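Local coordinates for penicillin binding protein 2X (Streptococcus thermophilus, PDB 5U47) that probably cross-links septal peptidoglycan as a transpeptidase that beta-lactams are thought to inactivate by acylating its active-site serine, at residues K454-K459 with D654-T659. The protein carries 1 engineered substitution. Numbering follows the deposited sequence.
Sequences KEVIGK and DMYGWT
The second PASTA domain rests here on the transpeptidase domain: Asp654 and Tyr656, in the loop before helix 660-670, meet Gly458 of the short, weakly bonded strand 456-458 and Lys459, which follows it. Asp654 OD2 accepts a hydrogen bond from the backbone N of Lys459 at 2.8 Å. The bond is nearly straight, at 170°, and uses the syn lone pair. Asp654 OD1 accepts from Tyr656 N within its own loop, forming an Asx turn. This donor meets OD1 on the anti side, 29° out of the carboxylate plane. The two bonds thus hold both carboxylate oxygens and tie the loop to the backbone of Lys459.

The Tyr656 ring carries most of the remaining contact. Lys459 has CG anti to its backbone N (chi1 -174°) and stays extended, which lays its aliphatic chain across one ring face. CD sits 3.7 Å from the ring centroid in a CH-pi contact, displaced toward the CD2-CE2 side of the ring. Val456 CG1 reaches the ring edge in plane, 3.9 Å from CD1. Beyond the ring, one water accepts from Lys459 NZ and also bonds Tyr656 OH, each at 2.6 Å. Another water lies within hydrogen-bonding distance of Val456 O and Tyr656 O and links the two backbones.

A type II turn from Met655 to Trp658 places Gly657 CA beside Val456 CG1, with no side chain between them. Ile431 also packs against Val456 and Tyr656. The whole is a small, partly solvated interdomain contact, docking a PASTA-domain loop against a small two-stranded antiparallel sheet (432-433 with 456-458) in a PBP2x-type transpeptidase.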
loop_
_atom_site.group_PDB
_atom_site.type_symbol
_atom_site.label_atom_id
_atom_site.label_comp_id
_atom_site.label_asym_id
_atom_site.label_seq_id
_atom_site.Cartn_x
_atom_site.Cartn_y
_atom_site.Cartn_z
ATOM N N LYS A 454 13.391 -5.865 -6.279
ATOM C CA LYS A 454 12.179 -6.430 -6.875
ATOM C C LYS A 454 11.974 -7.912 -6.545
ATOM O O LYS A 454 12.939 -8.662 -6.372
ATOM C CB LYS A 454 12.182 -6.240 -8.393
ATOM C CG LYS A 454 13.098 -7.175 -9.149
ATOM C CD LYS A 454 13.097 -6.839 -10.624
ATOM C CE LYS A 454 13.969 -7.832 -11.379
ATOM N NZ LYS A 454 14.046 -7.406 -12.801
ATOM N N GLU A 455 10.713 -8.305 -6.468
ATOM C CA GLU A 455 10.313 -9.673 -6.162
ATOM C C GLU A 455 9.542 -10.285 -7.336
ATOM O O GLU A 455 8.395 -9.911 -7.601
ATOM C CB GLU A 455 9.462 -9.690 -4.889
ATOM C CG GLU A 455 9.081 -11.095 -4.425
ATOM C CD GLU A 455 8.157 -11.144 -3.206
ATOM O OE1 GLU A 455 7.772 -10.087 -2.647
ATOM O OE2 GLU A 455 7.811 -12.283 -2.789
ATOM N N VAL A 456 10.166 -11.244 -8.024
ATOM C CA VAL A 456 9.543 -11.949 -9.147
ATOM C C VAL A 456 8.654 -13.034 -8.558
ATOM O O VAL A 456 9.107 -13.817 -7.733
ATOM C CB VAL A 456 10.610 -12.550 -10.074
ATOM C CG1 VAL A 456 9.999 -13.452 -11.124
ATOM C CG2 VAL A 456 11.468 -11.436 -10.700
ATOM N N ILE A 457 7.399 -13.083 -8.978
ATOM C CA ILE A 457 6.442 -14.026 -8.383
ATOM C C ILE A 457 5.718 -14.940 -9.357
ATOM O O ILE A 457 4.866 -15.718 -8.924
ATOM C CB ILE A 457 5.399 -13.281 -7.522
ATOM C CG1 ILE A 457 4.660 -12.254 -8.361
ATOM C CG2 ILE A 457 6.087 -12.605 -6.348
ATOM C CD1 ILE A 457 3.478 -11.646 -7.652
ATOM N N GLY A 458 6.044 -14.830 -10.652
ATOM C CA GLY A 458 5.443 -15.680 -11.663
ATOM C C GLY A 458 5.668 -15.195 -13.076
ATOM O O GLY A 458 6.316 -14.163 -13.319
ATOM N N LYS A 459 5.140 -15.961 -14.019
ATOM C CA LYS A 459 5.258 -15.631 -15.428
ATOM C C LYS A 459 4.015 -16.141 -16.155
ATOM O O LYS A 459 4.008 -17.252 -16.697
ATOM C CB LYS A 459 6.547 -16.210 -16.018
ATOM C CG LYS A 459 6.727 -15.746 -17.450
ATOM C CD LYS A 459 8.114 -15.936 -17.995
ATOM C CE LYS A 459 8.190 -15.333 -19.388
ATOM N NZ LYS A 459 9.398 -15.828 -20.088
ATOM N N ASP A 654 3.913 -22.355 -10.363
ATOM C CA ASP A 654 4.591 -21.617 -11.437
ATOM C C ASP A 654 5.898 -21.320 -10.697
ATOM O O ASP A 654 5.904 -20.618 -9.690
ATOM C CB ASP A 654 3.807 -20.354 -11.807
ATOM C CG ASP A 654 4.586 -19.374 -12.679
ATOM O OD1 ASP A 654 5.782 -19.594 -12.971
ATOM O OD2 ASP A 654 3.973 -18.333 -13.054
ATOM N N MET A 655 6.991 -21.917 -11.169
ATOM C CA MET A 655 8.260 -21.829 -10.481
ATOM C C MET A 655 9.184 -20.777 -11.086
ATOM O O MET A 655 10.366 -20.700 -10.715
ATOM C CB MET A 655 8.925 -23.221 -10.484
ATOM C CG MET A 655 8.109 -24.300 -9.775
ATOM S SD MET A 655 8.715 -25.978 -10.084
ATOM C CE MET A 655 10.303 -25.899 -9.298
ATOM N N TYR A 656 8.655 -19.944 -11.985
ATOM C CA TYR A 656 9.483 -18.931 -12.617
ATOM C C TYR A 656 10.115 -18.023 -11.555
ATOM O O TYR A 656 9.440 -17.547 -10.630
ATOM C CB TYR A 656 8.708 -18.096 -13.632
ATOM C CG TYR A 656 9.640 -17.244 -14.467
ATOM C CD1 TYR A 656 10.141 -16.030 -13.990
ATOM C CD2 TYR A 656 10.062 -17.674 -15.703
ATOM C CE1 TYR A 656 11.020 -15.266 -14.744
ATOM C CE2 TYR A 656 10.932 -16.918 -16.465
ATOM C CZ TYR A 656 11.410 -15.723 -15.976
ATOM O OH TYR A 656 12.280 -15.000 -16.734
ATOM N N GLY A 657 11.413 -17.805 -11.679
ATOM C CA GLY A 657 12.133 -16.945 -10.733
ATOM C C GLY A 657 12.611 -17.602 -9.435
ATOM O O GLY A 657 13.287 -16.960 -8.641
ATOM N N TRP A 658 12.256 -18.862 -9.201
ATOM C CA TRP A 658 12.748 -19.575 -8.012
ATOM C C TRP A 658 14.261 -19.775 -8.047
ATOM O O TRP A 658 14.835 -20.070 -9.104
ATOM C CB TRP A 658 12.120 -20.971 -7.896
ATOM C CG TRP A 658 10.709 -21.016 -7.433
ATOM C CD1 TRP A 658 9.769 -20.044 -7.560
ATOM C CD2 TRP A 658 10.040 -22.146 -6.870
ATOM N NE1 TRP A 658 8.572 -20.478 -7.065
ATOM C CE2 TRP A 658 8.710 -21.765 -6.628
ATOM C CE3 TRP A 658 10.452 -23.433 -6.504
ATOM C CZ2 TRP A 658 7.765 -22.640 -6.066
ATOM C CZ3 TRP A 658 9.505 -24.308 -5.926
ATOM C CH2 TRP A 658 8.188 -23.903 -5.720
ATOM N N THR A 659 14.903 -19.661 -6.888
ATOM C CA THR A 659 16.318 -20.002 -6.812
ATOM C C THR A 659 16.476 -21.520 -6.896
ATOM O O THR A 659 15.540 -22.275 -6.606
ATOM C CB THR A 659 16.976 -19.527 -5.505
ATOM O OG1 THR A 659 16.311 -20.129 -4.375
ATOM C CG2 THR A 659 16.934 -17.997 -5.416
HETATM O O HOH W 1 9.618 -16.574 -7.977
HETATM O O HOH W 2 11.630 -14.844 -19.291
#